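Long-range contacts in methylenetetrahydrofolate--tRNA-(uracil-5-)-methyltransferase TrmFO (Thermus thermophilus, PDB 3G5R), which probably catalyses the FAD- and folate-dependent formation of 5-methyluridine at position 54 of tRNA, with methylenetetrahydrofolate as methyl donor and NADH or NADPH as reductant: residues A[134-139]-A[307-312]; A[169-174]-A[185-190]. One frame throughout, in Å; residues are numbered along the deposited sequence.

Contact 1 of 2, residues A[134-139]-A[307-312]; sequences GPLTSE and MHRNTY. With THG ((6S)-5,6,7,8-tetrahydrofolate), chain C; FAD (flavin-adenine dinucleotide), chain B.
P135 and T311 meet through a backbone hydrogen bond between the loop 134-139 and the strand 307-312: T311 N gives its hydrogen to P135 O over 2.9 Å, nearly straight at 167°. Packing is closest round the proline. Its CB lies 3.6 Å from N310 OD1, while its CG rests 3.4 Å from FAD O3', so the ring is wedged between strand and cofactor. N310, with CG anti to its backbone N (chi1 -170°), swings its amide oxygen toward the folate, and THG N2 is gripped twice, by N310 OD1 and by R309 O. The ring of H308 lies flat against the folate pterin, with THG C8A 3.5 Å above its centre. With an alanine in place of H308 the ring is gone, and the pterin, its face no longer backed on this side, would probably be freer to tilt, although N2 would keep its two bonds to the strand. In the Rossmann-type FAD domain this loop leads from strand 129-131 of the parallel sheet into helix 139-149, with S138 as N-cap; S138 N also donates to FAD N7A, and G134 CA comes within 3.2 Å of FAD O3P, where a side chain would collide with the diphosphate. The partly exposed R309 side is looser and wetter. The R309 chain bends at chi2 (80°), which carries its guanidinium beneath L136 CD2, off centre toward the rim of the face, while T311 OG1 accepts from R309 NH1 in the guanidinium plane; NH1 also reaches Y156 O of the neighbouring strand. A water joins R309 NH2, T137 O and T311 OG1. On the buried side of the turn, G134 O receives both T137 N and T137 OG1, the hydroxyl being shared with T133, and T137 CB touches T311 CG2 at 3.9 Å.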
ATOM      1  N   GLY A 134      11.093   6.114   2.716  1.00 11.66           N
ATOM      2  CA  GLY A 134       9.815   6.805   2.573  1.00 11.27           C
ATOM      3  C   GLY A 134       9.540   7.473   1.236  1.00 11.53           C
ATOM      4  O   GLY A 134      10.310   7.328   0.288  1.00 12.33           O
ATOM      5  N   PRO A 135       8.427   8.215   1.153  1.00 11.41           N
ATOM      6  CA  PRO A 135       8.004   8.817  -0.119  1.00 11.28           C
ATOM      7  C   PRO A 135       9.000   9.872  -0.600  1.00 12.85           C
ATOM      8  O   PRO A 135       9.083  10.153  -1.800  1.00 14.37           O
ATOM      9  CB  PRO A 135       6.666   9.478   0.242  1.00 12.36           C
ATOM     10  CG  PRO A 135       6.776   9.720   1.733  1.00 12.18           C
ATOM     11  CD  PRO A 135       7.445   8.470   2.218  1.00 11.93           C
ATOM     12  N   LEU A 136       9.753  10.442   0.334  1.00 13.39           N
ATOM     13  CA  LEU A 136      10.722  11.479   0.001  1.00 14.37           C
ATOM     14  C   LEU A 136      12.153  10.995   0.243  1.00 14.21           C
ATOM     15  O   LEU A 136      13.008  11.745   0.712  1.00 15.91           O
ATOM     16  CB  LEU A 136      10.419  12.759   0.782  1.00 15.75           C
ATOM     17  CG  LEU A 136       9.017  13.314   0.498  1.00 18.82           C
ATOM     18  CD1 LEU A 136       8.697  14.495   1.419  1.00 19.00           C
ATOM     19  CD2 LEU A 136       8.888  13.702  -0.971  1.00 22.02           C
ATOM     20  N   THR A 137      12.378   9.719  -0.055  1.00 13.90           N
ATOM     21  CA  THR A 137      13.718   9.133  -0.117  1.00 15.25           C
ATOM     22  C   THR A 137      14.671  10.106  -0.815  1.00 14.86           C
ATOM     23  O   THR A 137      14.354  10.623  -1.887  1.00 16.82           O
ATOM     24  CB  THR A 137      13.686   7.810  -0.913  1.00 15.03           C
ATOM     25  OG1 THR A 137      12.974   6.809  -0.167  1.00 13.18           O
ATOM     26  CG2 THR A 137      15.102   7.311  -1.222  1.00 12.73           C
ATOM     27  N   SER A 138      15.829  10.354  -0.208  1.00 18.32           N
ATOM     28  CA  SER A 138      16.785  11.312  -0.774  1.00 18.59           C
ATOM     29  C   SER A 138      17.155  10.931  -2.204  1.00 19.98           C
ATOM     30  O   SER A 138      17.171   9.754  -2.559  1.00 17.25           O
ATOM     31  CB  SER A 138      18.044  11.410   0.096  1.00 21.04           C
ATOM     32  OG  SER A 138      18.947  10.356  -0.195  1.00 19.86           O
ATOM     33  N   GLU A 139      17.447  11.934  -3.029  1.00 18.22           N
ATOM     34  CA  GLU A 139      17.767  11.681  -4.430  1.00 21.97           C
ATOM     35  C   GLU A 139      18.982  10.775  -4.592  1.00 18.81           C
ATOM     36  O   GLU A 139      19.009   9.920  -5.472  1.00 21.96           O
ATOM     37  CB  GLU A 139      17.970  12.994  -5.198  1.00 24.85           C
ATOM     38  CG  GLU A 139      18.562  12.818  -6.597  1.00 29.19           C
ATOM     39  CD  GLU A 139      17.738  11.907  -7.501  1.00 34.79           C
ATOM     40  OE1 GLU A 139      18.193  11.630  -8.633  1.00 35.65           O
ATOM     41  OE2 GLU A 139      16.640  11.467  -7.094  1.00 32.53           O
ATOM     42  N   MET A 307      -2.668  10.687  -6.928  1.00 18.48           N
ATOM     43  CA  MET A 307      -1.514  11.107  -7.702  1.00 20.54           C
ATOM     44  C   MET A 307      -0.633  11.977  -6.820  1.00 19.40           C
ATOM     45  O   MET A 307      -0.961  13.128  -6.545  1.00 21.80           O
ATOM     46  CB  MET A 307      -1.962  11.846  -8.960  1.00 20.54           C
ATOM     47  CG  MET A 307      -2.738  10.944  -9.904  1.00 24.52           C
ATOM     48  SD  MET A 307      -3.266  11.767 -11.408  1.00 28.32           S
ATOM     49  CE  MET A 307      -1.689  12.309 -12.052  1.00 25.29           C
ATOM     50  N   HIS A 308       0.474  11.401  -6.354  1.00 18.85           N
ATOM     51  CA  HIS A 308       1.351  12.055  -5.388  1.00 19.26           C
ATOM     52  C   HIS A 308       2.811  11.931  -5.768  1.00 20.35           C
ATOM     53  O   HIS A 308       3.222  10.956  -6.398  1.00 16.77           O
ATOM     54  CB  HIS A 308       1.219  11.403  -4.007  1.00 20.64           C
ATOM     55  CG  HIS A 308      -0.108  11.607  -3.356  1.00 26.28           C
ATOM     56  ND1 HIS A 308      -0.761  10.602  -2.675  1.00 28.89           N
ATOM     57  CD2 HIS A 308      -0.904  12.699  -3.274  1.00 27.52           C
ATOM     58  CE1 HIS A 308      -1.904  11.067  -2.203  1.00 28.42           C
ATOM     59  NE2 HIS A 308      -2.013  12.335  -2.553  1.00 26.71           N
ATOM     60  N   ARG A 309       3.603  12.911  -5.347  1.00 17.59           N
ATOM     61  CA  ARG A 309       5.039  12.726  -5.260  1.00 18.65           C
ATOM     62  C   ARG A 309       5.270  11.618  -4.224  1.00 16.78           C
ATOM     63  O   ARG A 309       4.880  11.751  -3.064  1.00 18.77           O
ATOM     64  CB  ARG A 309       5.699  14.033  -4.822  1.00 20.74           C
ATOM     65  CG  ARG A 309       7.135  13.902  -4.367  1.00 21.61           C
ATOM     66  CD  ARG A 309       8.105  13.820  -5.529  1.00 23.40           C
ATOM     67  NE  ARG A 309       9.468  13.771  -5.015  1.00 27.08           N
ATOM     68  CZ  ARG A 309      10.120  12.645  -4.747  1.00 25.37           C
ATOM     69  NH1 ARG A 309       9.540  11.473  -4.979  1.00 20.82           N
ATOM     70  NH2 ARG A 309      11.353  12.694  -4.261  1.00 26.72           N
ATOM     71  N   ASN A 310       5.881  10.521  -4.656  1.00 14.71           N
ATOM     72  CA  ASN A 310       5.950   9.309  -3.849  1.00 14.79           C
ATOM     73  C   ASN A 310       6.982   8.345  -4.430  1.00 13.00           C
ATOM     74  O   ASN A 310       6.714   7.666  -5.412  1.00 15.53           O
ATOM     75  CB  ASN A 310       4.570   8.643  -3.850  1.00 13.60           C
ATOM     76  CG  ASN A 310       4.454   7.502  -2.851  1.00 17.26           C
ATOM     77  OD1 ASN A 310       4.211   7.725  -1.666  1.00 20.73           O
ATOM     78  ND2 ASN A 310       4.589   6.269  -3.336  1.00 15.54           N
ATOM     79  N   THR A 311       8.170   8.304  -3.835  1.00 13.96           N
ATOM     80  CA  THR A 311       9.204   7.377  -4.277  1.00 13.82           C
ATOM     81  C   THR A 311       8.903   5.968  -3.770  1.00 11.82           C
ATOM     82  O   THR A 311       8.716   5.766  -2.574  1.00 15.36           O
ATOM     83  CB  THR A 311      10.588   7.827  -3.781  1.00 15.89           C
ATOM     84  OG1 THR A 311      10.934   9.067  -4.419  1.00 17.93           O
ATOM     85  CG2 THR A 311      11.649   6.787  -4.103  1.00 16.04           C
ATOM     86  N   TYR A 312       8.834   5.002  -4.684  1.00 13.09           N
ATOM     87  CA  TYR A 312       8.581   3.619  -4.281  1.00 12.46           C
ATOM     88  C   TYR A 312       9.127   2.613  -5.285  1.00 13.95           C
ATOM     89  O   TYR A 312       9.362   2.943  -6.446  1.00 14.45           O
ATOM     90  CB  TYR A 312       7.085   3.375  -4.034  1.00 11.90           C
ATOM     91  CG  TYR A 312       6.225   3.352  -5.282  1.00 13.53           C
ATOM     92  CD1 TYR A 312       5.896   4.525  -5.946  1.00 13.36           C
ATOM     93  CD2 TYR A 312       5.726   2.159  -5.780  1.00 13.10           C
ATOM     94  CE1 TYR A 312       5.101   4.509  -7.081  1.00 14.05           C
ATOM     95  CE2 TYR A 312       4.934   2.129  -6.915  1.00 14.95           C
ATOM     96  CZ  TYR A 312       4.625   3.309  -7.563  1.00 16.07           C
ATOM     97  OH  TYR A 312       3.839   3.282  -8.691  1.00 15.19           O
TER
HETATM   98  N3  THG C 445       1.342   9.874   0.105  0.75 20.59           N
HETATM   99  C2  THG C 445       2.174  10.754  -0.511  0.75 20.62           C
HETATM  100  N1  THG C 445       1.862  12.100  -0.543  0.75 21.05           N
HETATM  101  C8A THG C 445       0.717  12.547   0.044  0.75 20.42           C
HETATM  102  C4A THG C 445      -0.156  11.637   0.689  0.75 22.12           C
HETATM  103  C4  THG C 445       0.149  10.341   0.715  0.75 21.16           C
HETATM  104  N8  THG C 445       0.367  14.005   0.015  0.75 26.41           N
HETATM  105  C7  THG C 445      -0.696  14.471   0.921  0.75 24.90           C
HETATM  106  C6  THG C 445      -1.812  13.426   1.027  0.75 24.94           C
HETATM  107  N5  THG C 445      -1.338  12.126   1.327  0.75 22.91           N
HETATM  108  O4  THG C 445      -0.702   9.429   1.346  0.75 26.28           O
HETATM  109  N2  THG C 445       3.400  10.287  -1.120  0.75 20.58           N
HETATM  110  PA  FAD B 444       8.785   8.368   6.373  1.00 12.17           P
HETATM  111  O1A FAD B 444       8.819   9.594   5.495  1.00 12.93           O
HETATM  112  O2A FAD B 444       7.892   8.470   7.578  1.00 10.48           O
HETATM  113  O5B FAD B 444      10.264   8.028   6.890  1.00 10.89           O
HETATM  114  C5B FAD B 444      11.352   7.958   6.003  1.00 12.19           C
HETATM  115  C4B FAD B 444      12.541   8.548   6.748  1.00 10.65           C
HETATM  116  O4B FAD B 444      13.705   8.325   5.979  1.00 12.80           O
HETATM  117  C3B FAD B 444      12.419  10.058   6.936  1.00 13.08           C
HETATM  118  O3B FAD B 444      12.679  10.361   8.293  1.00 12.93           O
HETATM  119  C2B FAD B 444      13.502  10.637   6.041  1.00 15.64           C
HETATM  120  O2B FAD B 444      14.083  11.788   6.614  1.00 15.16           O
HETATM  121  C1B FAD B 444      14.500   9.496   6.009  1.00 14.66           C
HETATM  122  N9A FAD B 444      15.392   9.439   4.840  1.00 12.31           N
HETATM  123  C8A FAD B 444      15.068   9.592   3.521  1.00 13.78           C
HETATM  124  N7A FAD B 444      16.195   9.419   2.791  1.00 13.61           N
HETATM  125  C5A FAD B 444      17.223   9.137   3.632  1.00 13.62           C
HETATM  126  C6A FAD B 444      18.576   8.877   3.429  1.00 16.90           C
HETATM  127  N6A FAD B 444      19.042   8.663   2.200  1.00 17.43           N
HETATM  128  N1A FAD B 444      19.382   8.624   4.520  1.00 16.02           N
HETATM  129  C2A FAD B 444      18.861   8.641   5.799  1.00 17.61           C
HETATM  130  N3A FAD B 444      17.520   8.909   5.998  1.00 13.56           N
HETATM  131  C4A FAD B 444      16.725   9.146   4.925  1.00 11.86           C
HETATM  132  N1  FAD B 444      -0.067   8.773   5.246  1.00 12.05           N
HETATM  133  C2  FAD B 444      -1.223   8.648   5.988  1.00 12.41           C
HETATM  134  O2  FAD B 444      -1.560   7.547   6.427  1.00 14.38           O
HETATM  135  N3  FAD B 444      -2.016   9.754   6.227  1.00 15.63           N
HETATM  136  C4  FAD B 444      -1.636  10.984   5.734  1.00 17.34           C
HETATM  137  O4  FAD B 444      -2.340  11.969   5.950  1.00 18.26           O
HETATM  138  C4X FAD B 444      -0.465  11.111   4.993  1.00 16.09           C
HETATM  139  N5  FAD B 444      -0.085  12.341   4.497  1.00 18.35           N
HETATM  140  C5X FAD B 444       1.082  12.447   3.772  1.00 16.41           C
HETATM  141  C6  FAD B 444       1.466  13.687   3.277  1.00 16.97           C
HETATM  142  C7  FAD B 444       2.638  13.812   2.550  1.00 16.53           C
HETATM  143  C7M FAD B 444       3.040  15.155   2.016  1.00 17.05           C
HETATM  144  C8  FAD B 444       3.428  12.691   2.309  1.00 16.91           C
HETATM  145  C8M FAD B 444       4.698  12.815   1.521  1.00 18.23           C
HETATM  146  C9  FAD B 444       3.046  11.451   2.809  1.00 14.35           C
HETATM  147  C9A FAD B 444       1.872  11.321   3.534  1.00 15.00           C
HETATM  148  N10 FAD B 444       1.487  10.076   4.020  1.00 13.41           N
HETATM  149  C10 FAD B 444       0.330   9.994   4.756  1.00 12.97           C
HETATM  150  C1' FAD B 444       1.976   8.813   3.341  1.00 15.08           C
HETATM  151  C2' FAD B 444       2.774   7.853   4.244  1.00 11.19           C
HETATM  152  O2' FAD B 444       1.934   7.009   5.017  1.00 12.79           O
HETATM  153  C3' FAD B 444       3.733   8.602   5.161  1.00 12.11           C
HETATM  154  O3' FAD B 444       4.671   9.268   4.343  1.00 12.43           O
HETATM  155  C4' FAD B 444       4.465   7.678   6.139  1.00 11.63           C
HETATM  156  O4' FAD B 444       5.180   8.472   7.056  1.00 12.56           O
HETATM  157  C5' FAD B 444       5.445   6.757   5.420  1.00 10.39           C
HETATM  158  O5' FAD B 444       6.256   6.069   6.359  1.00  9.01           O
HETATM  159  P   FAD B 444       7.763   5.714   5.950  1.00 10.31           P
HETATM  160  O1P FAD B 444       7.733   4.811   4.749  1.00 11.80           O
HETATM  161  O2P FAD B 444       8.513   5.182   7.145  1.00 10.87           O
HETATM  162  O3P FAD B 444       8.368   7.132   5.433  1.00 10.74           O
HETATM  163  O   HOH W   1      13.147  10.471  -4.169  1.00 23.57           O

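Contact 2 of 2, residues A[169-174]-A[185-190]; sequences IDLTKC and DYLNCP
L187 is the main bump of this contact, and the hollow it enters is lined by I169, L171 and C174. Its CG stands anti to the backbone N (chi1 -165°), which sends the forked end into the loop 169-174. There the two methyls divide the work. CD2 meets I169 CD1 tip to tip at 3.9 Å and also touches L171 CD2, whose side chain crosses that of L187 at about a right angle; CD1 lies 3.7 Å from C174 CB. Further along, the two cysteines rest sulfur against sulfur, C174 SG and C189 SG being 3.7 Å apart, a van der Waals contact and not a disulfide. The backbones run close here as well: C174 CA makes a bent CH...O contact with N188 O at 3.1 Å. The loop contains a short 3-10 turn, 171-173, introduced by an Asx turn in which D170 OD1 accepts from T172 N and T172 OG1 on the same face of its carboxylate. From that turn the chain enters strand 175-176, an outermost strand of the antiparallel six-stranded sheet and the partner of strand 187-191, with N188 joined to F175 through the backbone and its side chain reaching Q261 on the next strand. P190 supplies a second, shallower bump, with its CD set against the turn, 3.2 Å from K173 O. That carbonyl also takes a hydrogen bond from a water, which donates as well to P190 O, bridging the two chains where the K173 side chain lies exposed.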
ATOM      1  N   ILE A 169     -19.004  -6.179  -8.701  1.00 15.29           N
ATOM      2  CA  ILE A 169     -19.321  -5.828 -10.084  1.00 15.10           C
ATOM      3  C   ILE A 169     -20.552  -6.592 -10.585  1.00 18.41           C
ATOM      4  O   ILE A 169     -20.700  -7.791 -10.328  1.00 20.28           O
ATOM      5  CB  ILE A 169     -18.134  -6.124 -11.016  1.00 15.30           C
ATOM      6  CG1 ILE A 169     -16.877  -5.391 -10.533  1.00 15.31           C
ATOM      7  CG2 ILE A 169     -18.465  -5.732 -12.456  1.00 19.10           C
ATOM      8  CD1 ILE A 169     -15.632  -5.751 -11.306  1.00 16.75           C
ATOM      9  N   ASP A 170     -21.439  -5.891 -11.287  1.00 15.65           N
ATOM     10  CA  ASP A 170     -22.564  -6.531 -11.966  1.00 16.44           C
ATOM     11  C   ASP A 170     -22.085  -7.043 -13.316  1.00 17.87           C
ATOM     12  O   ASP A 170     -22.034  -6.303 -14.296  1.00 18.73           O
ATOM     13  CB  ASP A 170     -23.731  -5.552 -12.135  1.00 19.91           C
ATOM     14  CG  ASP A 170     -24.928  -6.176 -12.840  1.00 20.50           C
ATOM     15  OD1 ASP A 170     -24.854  -7.364 -13.220  1.00 19.03           O
ATOM     16  OD2 ASP A 170     -25.946  -5.471 -13.012  1.00 21.58           O
ATOM     17  N   LEU A 171     -21.723  -8.319 -13.359  1.00 17.80           N
ATOM     18  CA  LEU A 171     -21.081  -8.877 -14.541  1.00 17.89           C
ATOM     19  C   LEU A 171     -22.025  -9.042 -15.728  1.00 20.59           C
ATOM     20  O   LEU A 171     -21.574  -9.260 -16.849  1.00 22.91           O
ATOM     21  CB  LEU A 171     -20.399 -10.207 -14.205  1.00 19.47           C
ATOM     22  CG  LEU A 171     -19.190 -10.079 -13.273  1.00 20.24           C
ATOM     23  CD1 LEU A 171     -18.727 -11.448 -12.793  1.00 22.83           C
ATOM     24  CD2 LEU A 171     -18.053  -9.330 -13.962  1.00 20.50           C
ATOM     25  N   THR A 172     -23.327  -8.930 -15.491  1.00 16.81           N
ATOM     26  CA  THR A 172     -24.292  -9.044 -16.582  1.00 18.71           C
ATOM     27  C   THR A 172     -24.168  -7.860 -17.536  1.00 25.08           C
ATOM     28  O   THR A 172     -24.731  -7.873 -18.630  1.00 24.62           O
ATOM     29  CB  THR A 172     -25.745  -9.145 -16.074  1.00 21.43           C
ATOM     30  OG1 THR A 172     -26.189  -7.873 -15.585  1.00 20.76           O
ATOM     31  CG2 THR A 172     -25.849 -10.181 -14.959  1.00 21.55           C
ATOM     32  N   LYS A 173     -23.424  -6.841 -17.115  1.00 19.43           N
ATOM     33  CA  LYS A 173     -23.273  -5.624 -17.913  1.00 18.80           C
ATOM     34  C   LYS A 173     -21.878  -5.490 -18.515  1.00 24.78           C
ATOM     35  O   LYS A 173     -21.563  -4.473 -19.137  1.00 25.95           O
ATOM     36  CB  LYS A 173     -23.583  -4.393 -17.058  1.00 20.06           C
ATOM     37  CG  LYS A 173     -25.023  -4.343 -16.567  1.00 24.19           C
ATOM     38  CD  LYS A 173     -25.285  -3.108 -15.729  1.00 27.01           C
ATOM     39  CE  LYS A 173     -26.722  -3.085 -15.241  1.00 31.21           C
ATOM     40  NZ  LYS A 173     -27.679  -3.133 -16.378  1.00 35.53           N
ATOM     41  N   CYS A 174     -21.046  -6.508 -18.328  1.00 17.92           N
ATOM     42  CA  CYS A 174     -19.665  -6.471 -18.794  1.00 18.77           C
ATOM     43  C   CYS A 174     -19.359  -7.640 -19.710  1.00 21.53           C
ATOM     44  O   CYS A 174     -20.115  -8.610 -19.770  1.00 21.63           O
ATOM     45  CB  CYS A 174     -18.702  -6.529 -17.611  1.00 25.99           C
ATOM     46  SG  CYS A 174     -19.098  -5.406 -16.274  1.00 28.47           S
ATOM     47  N   ASP A 185      -8.063 -10.871 -21.492  1.00 32.46           N
ATOM     48  CA  ASP A 185      -8.557 -11.039 -20.127  1.00 34.32           C
ATOM     49  C   ASP A 185      -9.039  -9.757 -19.444  1.00 31.29           C
ATOM     50  O   ASP A 185      -9.303  -9.759 -18.241  1.00 31.24           O
ATOM     51  CB  ASP A 185      -7.485 -11.700 -19.255  1.00 32.95           C
ATOM     52  CG  ASP A 185      -7.211 -13.139 -19.652  1.00 44.75           C
ATOM     53  OD1 ASP A 185      -8.166 -13.946 -19.671  1.00 47.07           O
ATOM     54  OD2 ASP A 185      -6.037 -13.464 -19.936  1.00 48.63           O
ATOM     55  N   TYR A 186      -9.153  -8.664 -20.190  1.00 24.18           N
ATOM     56  CA  TYR A 186      -9.687  -7.441 -19.602  1.00 21.20           C
ATOM     57  C   TYR A 186     -11.203  -7.520 -19.461  1.00 20.77           C
ATOM     58  O   TYR A 186     -11.877  -8.169 -20.261  1.00 20.04           O
ATOM     59  CB  TYR A 186      -9.304  -6.219 -20.436  1.00 21.99           C
ATOM     60  CG  TYR A 186      -7.842  -5.850 -20.354  1.00 22.34           C
ATOM     61  CD1 TYR A 186      -7.403  -4.868 -19.476  1.00 22.80           C
ATOM     62  CD2 TYR A 186      -6.902  -6.477 -21.159  1.00 29.87           C
ATOM     63  CE1 TYR A 186      -6.068  -4.520 -19.403  1.00 23.19           C
ATOM     64  CE2 TYR A 186      -5.566  -6.137 -21.092  1.00 33.77           C
ATOM     65  CZ  TYR A 186      -5.154  -5.158 -20.212  1.00 33.01           C
ATOM     66  OH  TYR A 186      -3.824  -4.817 -20.143  1.00 29.41           O
ATOM     67  N   LEU A 187     -11.734  -6.867 -18.432  1.00 14.86           N
ATOM     68  CA  LEU A 187     -13.175  -6.743 -18.284  1.00 14.73           C
ATOM     69  C   LEU A 187     -13.596  -5.436 -18.945  1.00 17.06           C
ATOM     70  O   LEU A 187     -12.957  -4.409 -18.740  1.00 18.11           O
ATOM     71  CB  LEU A 187     -13.560  -6.741 -16.807  1.00 17.44           C
ATOM     72  CG  LEU A 187     -15.037  -6.978 -16.500  1.00 22.70           C
ATOM     73  CD1 LEU A 187     -15.492  -8.318 -17.077  1.00 23.60           C
ATOM     74  CD2 LEU A 187     -15.271  -6.924 -14.994  1.00 23.98           C
ATOM     75  N   ASN A 188     -14.651  -5.483 -19.753  1.00 14.04           N
ATOM     76  CA  ASN A 188     -15.102  -4.309 -20.497  1.00 14.83           C
ATOM     77  C   ASN A 188     -16.508  -3.903 -20.098  1.00 15.90           C
ATOM     78  O   ASN A 188     -17.426  -4.725 -20.116  1.00 16.75           O
ATOM     79  CB  ASN A 188     -15.047  -4.583 -21.996  1.00 15.24           C
ATOM     80  CG  ASN A 188     -13.650  -4.911 -22.471  1.00 17.15           C
ATOM     81  OD1 ASN A 188     -12.841  -4.020 -22.710  1.00 18.26           O
ATOM     82  ND2 ASN A 188     -13.352  -6.204 -22.596  1.00 17.90           N
ATOM     83  N   CYS A 189     -16.670  -2.634 -19.729  1.00 13.74           N
ATOM     84  CA  CYS A 189     -17.980  -2.092 -19.373  1.00 14.29           C
ATOM     85  C   CYS A 189     -18.430  -1.166 -20.494  1.00 14.86           C
ATOM     86  O   CYS A 189     -18.002  -0.015 -20.550  1.00 14.76           O
ATOM     87  CB  CYS A 189     -17.898  -1.296 -18.069  1.00 17.83           C
ATOM     88  SG  CYS A 189     -17.245  -2.200 -16.637  1.00 18.45           S
ATOM     89  N   PRO A 190     -19.281  -1.665 -21.405  1.00 16.09           N
ATOM     90  CA  PRO A 190     -19.635  -0.841 -22.570  1.00 15.27           C
ATOM     91  C   PRO A 190     -20.613   0.275 -22.224  1.00 15.52           C
ATOM     92  O   PRO A 190     -21.493   0.115 -21.382  1.00 17.15           O
ATOM     93  CB  PRO A 190     -20.282  -1.842 -23.528  1.00 16.10           C
ATOM     94  CG  PRO A 190     -20.830  -2.917 -22.640  1.00 19.69           C
ATOM     95  CD  PRO A 190     -19.917  -2.995 -21.438  1.00 16.00           C
TER
HETATM   96  O   HOH W   2     -22.819  -2.263 -20.192  1.00 27.84           O

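Both contacts reach one antiparallel six-stranded sheet, at opposite edges. Strand 301-313, which carries one half of contact 1, is outermost on one side; strand 175-176, which follows directly on the loop of contact 2, is outermost on the other. Their centres are 34 Å apart and their nearest atoms about 16 Å, so they do not touch. Along the chain contact 2 is nested within the loop closed by contact 1: 134-139, 169-174, 185-190, 307-312. Contact 1 joins this sheet to the loop that follows strand 129-131 of the parallel sheet, beside cofactor and folate, whereas contact 2 joins neighbouring parts of the sheet's remote edge, away from the FAD and folate.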